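Local atomic coordinates of alginate lyase (Bacteroides ovatus, PDB entry 3NNB), a protein that probably cleaves the polysaccharide alginate by beta-elimination, as other alginate lyases do. Residues 5-10 with 174-179; 36-41 with 120-125; 111-116 with 178-183. One frame throughout, in Å; residues are numbered along the deposited sequence. Where two conformers were deposited one is given.

Contact 1 of 3, residues 5-10 with 174-179; sequences NTRIYA and MIDAMT
Asp176 has a first torsion of -76°, which sets CG anti to its own carbonyl carbon and sends the carboxylate into the backbone turn formed by Thr6 to Tyr9. Three backbone N-H groups of that turn close on it. Arg7 N gives Asp176 OD1 a nearly straight bond of 3.0 Å, with an N-H...O angle of 168°. It comes from the syn side but well out of the carboxylate plane. Asp176 OD2 takes two bonds. Ile8 N meets the syn lone pair of Asp176 OD2 at 2.8 Å, in a bond bent to 134°. Tyr9 N reaches Asp176 OD2 nearly along the C-O axis, at 2.9 Å.

A water adds a fourth hydrogen bond, donating to Asp176 OD1 at 2.8 Å. It also donates to Asn5 O and accepts from Thr179 OG1 at 2.7 Å, so it bridges the loop and the helix. These donors satisfy the buried carboxylate and would be expected to favour its charged form.

Within the loop, Thr6 OG1 lies between its backbone N and carbonyl carbon and donates to Tyr9 O at 2.8 Å. Thr6 CB rests 3.6 Å from Asp176 CG, the two side chains crossing at about a right angle. Tyr9 lies alongside the aspartate, pointing the opposite way, with CD2 3.7 Å from Asp176 CB. Tyr9 OH is hydrogen-bonded to the carboxylate of Glu173, about one turn before Asp176.

The contact ties the loop ahead of helix 11-19 to helix 171-180 in a mainly helical fold, consistent with the helical-hairpin, (alpha/alpha) toroid type of its family. Helix 98-118 packs on Tyr9, and helix 274-293 meets Arg7 and Ile8. Helices 189-208 and 221-236 cover the side of helix 171-180 that carries Ile175.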
# COMPACT_ATOMS: atom_id res chain seq x y z
N ASN A 5 14.02 11.20 5.76
CA ASN A 5 14.29 10.39 4.57
C ASN A 5 13.11 9.48 4.16
O ASN A 5 13.21 8.26 4.14
CB ASN A 5 15.55 9.60 4.80
CG ASN A 5 16.08 9.00 3.53
OD1 ASN A 5 15.84 9.51 2.42
ND2 ASN A 5 16.81 7.90 3.69
N THR A 6 11.97 10.09 3.85
CA THR A 6 10.80 9.34 3.41
C THR A 6 10.82 9.11 1.89
O THR A 6 11.32 9.95 1.11
CB THR A 6 9.50 10.02 3.86
OG1 THR A 6 9.40 11.34 3.33
CG2 THR A 6 9.45 10.12 5.41
N ARG A 7 10.23 8.00 1.48
CA ARG A 7 10.24 7.59 0.07
C ARG A 7 8.89 7.67 -0.60
O ARG A 7 8.78 8.10 -1.76
CB ARG A 7 10.82 6.17 -0.05
CG ARG A 7 12.18 5.98 0.59
CD ARG A 7 13.25 6.83 -0.07
NE ARG A 7 14.56 6.46 0.46
CZ ARG A 7 15.74 6.77 -0.06
NH1 ARG A 7 15.85 7.45 -1.19
NH2 ARG A 7 16.85 6.37 0.59
N ILE A 8 7.85 7.24 0.11
CA ILE A 8 6.47 7.32 -0.36
C ILE A 8 5.91 8.71 -0.09
O ILE A 8 5.32 9.35 -0.97
CB ILE A 8 5.58 6.25 0.34
CG1 ILE A 8 5.99 4.83 -0.12
CG2 ILE A 8 4.12 6.53 0.07
CD1 ILE A 8 5.43 4.41 -1.42
N TYR A 9 6.10 9.19 1.13
CA TYR A 9 5.69 10.56 1.50
C TYR A 9 6.72 11.54 0.94
O TYR A 9 7.90 11.24 0.95
CB TYR A 9 5.63 10.75 3.03
CG TYR A 9 4.68 9.86 3.82
CD1 TYR A 9 3.51 9.39 3.26
CD2 TYR A 9 4.96 9.53 5.15
CE1 TYR A 9 2.63 8.57 4.02
CE2 TYR A 9 4.09 8.73 5.90
CZ TYR A 9 2.94 8.28 5.35
OH TYR A 9 2.08 7.49 6.11
N ALA A 10 6.27 12.68 0.45
CA ALA A 10 7.13 13.77 -0.03
C ALA A 10 7.70 14.47 1.20
O ALA A 10 6.95 15.15 1.93
CB ALA A 10 6.33 14.75 -0.90
N MSE A 174 4.34 2.19 5.98
CA MSE A 174 4.80 1.93 7.34
C MSE A 174 6.29 2.24 7.54
O MSE A 174 6.68 2.77 8.57
CB MSE A 174 4.51 0.48 7.72
CG MSE A 174 4.66 0.25 9.19
SE MSE A 174 4.55 -1.62 9.70
CE MSE A 174 6.24 -2.13 9.00
N ILE A 175 7.10 1.92 6.54
CA ILE A 175 8.53 2.16 6.62
C ILE A 175 8.78 3.66 6.77
O ILE A 175 9.63 4.06 7.58
CB ILE A 175 9.27 1.59 5.40
CG1 ILE A 175 9.46 0.07 5.60
CG2 ILE A 175 10.62 2.35 5.18
CD1 ILE A 175 9.86 -0.68 4.29
N ASP A 176 8.06 4.49 6.02
CA ASP A 176 8.20 5.95 6.17
C ASP A 176 7.82 6.40 7.58
O ASP A 176 8.51 7.27 8.17
CB ASP A 176 7.40 6.72 5.14
CG ASP A 176 8.05 6.73 3.77
OD1 ASP A 176 9.19 6.23 3.61
OD2 ASP A 176 7.39 7.22 2.85
N ALA A 177 6.78 5.81 8.14
CA ALA A 177 6.36 6.15 9.52
C ALA A 177 7.46 5.74 10.51
O ALA A 177 7.72 6.47 11.48
CB ALA A 177 5.03 5.49 9.86
N MSE A 178 8.12 4.59 10.29
CA MSE A 178 9.26 4.18 11.14
C MSE A 178 10.42 5.18 11.04
O MSE A 178 11.00 5.62 12.05
CB MSE A 178 9.73 2.76 10.85
CG MSE A 178 8.65 1.73 11.12
SE MSE A 178 9.30 -0.09 11.18
CE MSE A 178 9.86 -0.21 9.36
N THR A 179 10.72 5.59 9.81
CA THR A 179 11.75 6.60 9.58
C THR A 179 11.48 7.86 10.37
O THR A 179 12.40 8.42 11.01
CB THR A 179 11.96 6.88 8.07
OG1 THR A 179 12.38 5.68 7.40
CG2 THR A 179 13.00 7.99 7.84
O HOH W 1 11.73 5.88 4.76

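Contact 2 of 3, residues 36-41 with 120-125; sequences DADKAL and DEKYAQ
Asp38 OD1 is held by two donors, Tyr123 OH and a water. The phenol gives it a short hydrogen bond: Tyr123 OH lies 2.7 Å from Asp38 OD1. The hydroxyl comes from above the carboxylate, 36° out of its plane, while the oxygen sits at the edge of the ring, near the ring plane. The water donates to Asp38 OD1 at 2.9 Å and accepts from Lys122 NZ at 2.8 Å. It therefore links two opposite charges that are too far apart for a salt bridge, with Asp38 OD1 and Lys122 NZ 4.3 Å from each other.

The Tyr123 ring is held between both segments. Ala37 CB lies over one face in a CH-pi contact, 3.9 Å from the ring centroid. Lys122 CG lies over the other face, displaced from the ring centre. Lys122 has a chi1 of 72°, with CG wedged between its backbone N and carbonyl carbon. From there the chain runs extended toward helix 27-41 and carries NZ to the bridging water. Leu41 crosses Lys122 and Tyr123 at about a right angle. Its CD1 touches Tyr123 CE1 at 4.0 Å and also meets Lys122 CE. The result is an apolar patch beneath a polar edge bridged by water.

Asp120 is the N-cap of helix 121-136. Its OD1 accepts from Lys122 N at 3.1 Å, which caps the first turn, from which Lys122 and Tyr123 project.

The contact is a helix-helix packing between helix 27-41 and helix 121-136. Over these short segments their axes lie 10.3 Å apart and run at 48° to each other. Helix 98-118 lies against both: Ala37 packs on Ala114, and Tyr123 packs on Ser118.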
# COMPACT_ATOMS: atom_id res chain seq x y z
N ASP A 36 -6.91 9.56 16.45
CA ASP A 36 -6.70 8.22 15.92
C ASP A 36 -5.54 7.54 16.72
O ASP A 36 -5.59 6.36 17.03
CB ASP A 36 -6.30 8.25 14.44
CG ASP A 36 -7.45 8.61 13.50
OD1 ASP A 36 -8.63 8.66 13.92
OD2 ASP A 36 -7.12 8.82 12.32
N ALA A 37 -4.49 8.28 17.02
CA ALA A 37 -3.36 7.71 17.75
C ALA A 37 -3.78 7.35 19.15
O ALA A 37 -3.38 6.32 19.67
CB ALA A 37 -2.20 8.75 17.81
N ASP A 38 -4.59 8.20 19.79
CA ASP A 38 -5.11 7.88 21.13
C ASP A 38 -5.94 6.60 21.09
O ASP A 38 -5.90 5.77 22.02
CB ASP A 38 -5.93 9.07 21.69
CG ASP A 38 -5.07 10.24 22.09
OD1 ASP A 38 -3.84 10.11 22.29
OD2 ASP A 38 -5.65 11.35 22.21
N LYS A 39 -6.67 6.37 20.00
CA LYS A 39 -7.43 5.13 19.86
C LYS A 39 -6.47 3.93 19.70
O LYS A 39 -6.69 2.85 20.27
CB LYS A 39 -8.37 5.20 18.66
CG LYS A 39 -9.58 6.09 18.86
CD LYS A 39 -10.44 6.15 17.58
CE LYS A 39 -11.42 7.32 17.62
NZ LYS A 39 -12.02 7.61 16.28
N ALA A 40 -5.37 4.14 18.95
CA ALA A 40 -4.38 3.09 18.77
C ALA A 40 -3.71 2.73 20.08
O ALA A 40 -3.29 1.57 20.24
CB ALA A 40 -3.33 3.48 17.69
N LEU A 41 -3.57 3.70 21.00
CA LEU A 41 -3.00 3.40 22.34
C LEU A 41 -3.81 2.36 23.10
O LEU A 41 -3.27 1.65 23.93
CB LEU A 41 -2.88 4.65 23.19
CG LEU A 41 -1.91 5.75 22.77
CD1 LEU A 41 -1.95 6.94 23.77
CD2 LEU A 41 -0.49 5.24 22.61
N ASP A 120 5.19 13.76 20.96
CA ASP A 120 4.85 13.03 22.19
C ASP A 120 5.39 11.61 22.11
O ASP A 120 4.92 10.79 21.31
CB ASP A 120 3.34 13.02 22.38
CG ASP A 120 2.93 12.62 23.80
OD1 ASP A 120 3.67 11.84 24.45
OD2 ASP A 120 1.88 13.13 24.25
N GLU A 121 6.36 11.32 22.98
CA GLU A 121 7.05 10.05 23.00
C GLU A 121 6.11 8.86 23.23
O GLU A 121 6.44 7.73 22.83
CB GLU A 121 8.10 10.07 24.10
CG GLU A 121 9.17 11.15 23.88
CD GLU A 121 10.22 10.79 22.78
OE1 GLU A 121 10.43 9.58 22.44
OE2 GLU A 121 10.87 11.75 22.29
N LYS A 122 4.96 9.10 23.87
CA LYS A 122 4.06 7.96 24.18
C LYS A 122 3.62 7.22 22.92
O LYS A 122 3.33 6.04 22.96
CB LYS A 122 2.82 8.37 24.99
CG LYS A 122 1.77 9.17 24.28
CD LYS A 122 0.79 9.72 25.28
CE LYS A 122 -0.36 10.48 24.61
NZ LYS A 122 -1.36 10.99 25.65
N TYR A 123 3.50 7.96 21.81
CA TYR A 123 3.01 7.37 20.60
C TYR A 123 4.06 6.49 19.97
O TYR A 123 3.74 5.40 19.47
CB TYR A 123 2.57 8.45 19.59
CG TYR A 123 1.40 9.29 20.05
CD1 TYR A 123 0.25 8.71 20.56
CD2 TYR A 123 1.48 10.68 20.04
CE1 TYR A 123 -0.82 9.50 20.95
CE2 TYR A 123 0.41 11.45 20.44
CZ TYR A 123 -0.72 10.86 20.89
OH TYR A 123 -1.79 11.62 21.30
N ALA A 124 5.32 6.93 20.02
CA ALA A 124 6.41 6.10 19.50
C ALA A 124 6.60 4.83 20.33
O ALA A 124 6.88 3.75 19.78
CB ALA A 124 7.72 6.88 19.38
N GLN A 125 6.44 4.95 21.66
CA GLN A 125 6.57 3.80 22.56
C GLN A 125 5.52 2.77 22.21
O GLN A 125 5.80 1.56 22.16
CB GLN A 125 6.47 4.24 24.04
CG GLN A 125 6.84 3.18 25.07
CD GLN A 125 5.76 2.10 25.28
OE1 GLN A 125 4.56 2.27 24.95
NE2 GLN A 125 6.19 1.04 25.91
O HOH W 2 -3.53 12.11 24.37

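Contact 3 of 3, residues 111-116 with 178-183; sequences LGLAYY and MTLMEN. With NA (sodium ion), chain B.
Leu180 CD2 sits squarely over the face of the Tyr116 ring, 3.7 Å from its centroid, in a CH-pi contact. The other branch, CD1, meets Leu113 CD2 at 3.7 Å. Next to this centre, the selenomethionine Met181 comes close to the backbone of Gly112, with Met181 CG 3.6 Å from Gly112 CA.

Tyr115 leads out to the polar edge. Its CG lies anti to the backbone N (chi1 171°), which carries the ring past Met181 with Leu180 O at its edge. Tyr115 OH donates to Asn183 OD1 at 3.1 Å, from above the amide plane. Asn183 was deposited in two conformers, so this bond may not be constant. A phenylalanine at Tyr115 would probably keep the packing on Met181 but leave Asn183 OD1 without this donor and its amide freer to turn.

Just before Asn183, Glu182 O binds the sodium ion at 2.4 Å. Three waters and the carbonyl oxygens of Ser184 and Phe187 complete the ligands. In this buried contact helix 98-118 packs on the C-terminal end of helix 171-180 and the residues that follow it, which lead into a carbonyl-lined sodium site.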
# COMPACT_ATOMS: atom_id res chain seq x y z
N LEU A 111 0.63 6.02 14.59
CA LEU A 111 1.46 6.38 15.73
C LEU A 111 2.73 7.09 15.34
O LEU A 111 3.14 8.04 16.00
CB LEU A 111 1.76 5.16 16.62
CG LEU A 111 0.46 4.64 17.32
CD1 LEU A 111 0.66 3.15 17.75
CD2 LEU A 111 0.01 5.56 18.52
N GLY A 112 3.39 6.65 14.27
CA GLY A 112 4.59 7.28 13.82
C GLY A 112 4.31 8.70 13.33
O GLY A 112 5.03 9.64 13.65
N LEU A 113 3.25 8.85 12.56
CA LEU A 113 2.81 10.18 12.11
C LEU A 113 2.45 11.06 13.34
O LEU A 113 2.82 12.22 13.41
CB LEU A 113 1.63 10.05 11.18
CG LEU A 113 1.99 9.63 9.76
CD1 LEU A 113 0.68 9.33 9.00
CD2 LEU A 113 2.84 10.66 9.02
N ALA A 114 1.72 10.49 14.29
CA ALA A 114 1.38 11.24 15.50
C ALA A 114 2.62 11.67 16.27
O ALA A 114 2.69 12.83 16.74
CB ALA A 114 0.43 10.40 16.42
N TYR A 115 3.61 10.75 16.42
CA TYR A 115 4.86 11.16 17.04
C TYR A 115 5.55 12.32 16.24
O TYR A 115 6.03 13.31 16.81
CB TYR A 115 5.82 9.97 17.18
CG TYR A 115 7.18 10.43 17.61
CD1 TYR A 115 7.41 10.78 18.94
CD2 TYR A 115 8.20 10.60 16.70
CE1 TYR A 115 8.64 11.31 19.34
CE2 TYR A 115 9.44 11.09 17.10
CZ TYR A 115 9.64 11.45 18.40
OH TYR A 115 10.88 11.92 18.77
N TYR A 116 5.59 12.20 14.92
CA TYR A 116 6.23 13.20 14.09
C TYR A 116 5.62 14.57 14.28
O TYR A 116 6.35 15.57 14.44
CB TYR A 116 6.14 12.78 12.62
CG TYR A 116 6.87 13.71 11.69
CD1 TYR A 116 8.25 13.92 11.83
CD2 TYR A 116 6.21 14.37 10.66
CE1 TYR A 116 8.92 14.79 10.94
CE2 TYR A 116 6.88 15.23 9.77
CZ TYR A 116 8.23 15.42 9.93
OH TYR A 116 8.89 16.28 9.07
N MSE A 178 8.12 4.59 10.29
CA MSE A 178 9.26 4.18 11.14
C MSE A 178 10.42 5.18 11.04
O MSE A 178 11.00 5.62 12.05
CB MSE A 178 9.73 2.76 10.85
CG MSE A 178 8.65 1.73 11.12
SE MSE A 178 9.30 -0.09 11.18
CE MSE A 178 9.86 -0.21 9.36
N THR A 179 10.72 5.59 9.81
CA THR A 179 11.75 6.60 9.58
C THR A 179 11.48 7.86 10.37
O THR A 179 12.40 8.42 11.01
CB THR A 179 11.96 6.88 8.07
OG1 THR A 179 12.38 5.68 7.40
CG2 THR A 179 13.00 7.99 7.84
N LEU A 180 10.23 8.30 10.34
CA LEU A 180 9.75 9.52 11.03
C LEU A 180 9.90 9.45 12.56
O LEU A 180 9.99 10.48 13.23
CB LEU A 180 8.32 9.85 10.61
CG LEU A 180 8.07 10.33 9.19
CD1 LEU A 180 6.58 10.46 8.96
CD2 LEU A 180 8.84 11.63 8.88
N MSE A 181 9.91 8.23 13.09
CA MSE A 181 10.09 7.93 14.52
C MSE A 181 11.48 7.61 15.00
O MSE A 181 11.66 7.34 16.19
CB MSE A 181 9.24 6.67 14.87
CG MSE A 181 7.90 6.94 15.10
SE MSE A 181 7.22 5.19 15.73
CE MSE A 181 6.83 4.25 14.04
N GLU A 182 12.47 7.58 14.11
CA GLU A 182 13.80 7.11 14.46
C GLU A 182 14.43 7.94 15.60
O GLU A 182 15.19 7.39 16.40
CB GLU A 182 14.72 7.08 13.22
CG GLU A 182 14.39 5.93 12.33
CD GLU A 182 15.37 5.74 11.18
OE1 GLU A 182 16.35 6.50 11.12
OE2 GLU A 182 15.13 4.83 10.37
N ASN A 183 14.11 9.22 15.67
CA ASN A 183 14.67 10.08 16.75
C ASN A 183 13.87 10.00 18.05
O ASN A 183 14.21 10.64 19.02
CB ASN A 183 14.92 11.54 16.31
CG ASN A 183 13.63 12.34 15.99
OD1 ASN A 183 12.51 11.84 16.08
ND2 ASN A 183 13.82 13.58 15.59
NA NA B . 15.73 6.63 18.62
O HOH W 3 16.45 5.66 20.75
O HOH W 4 16.95 8.61 19.22
O HOH W 5 17.99 6.14 17.65

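Overall arrangement
The three contacts lie on one side of the chain's centre. Contact 3 is in the middle: its centre is about 9 Å from that of contact 1 and about 10 Å from that of contact 2. Contacts 1 and 2 have centres about 18 Å apart and do not touch. Contacts 1 and 3 share helix 171-180 and join through Thr6 and Tyr9 against Leu180 and Leu113. Contact 2 meets contact 3 where Leu111 packs on Tyr123 and Tyr115 on Asp120. Helices 98-118 and 121-136 are consecutive. Along the chain, contact 2 is nested inside the loop closed by contact 1, and contacts 2 and 3 cross. Segments from the first half of the chain thus interlock, and contact 3 alone holds a sodium ligand.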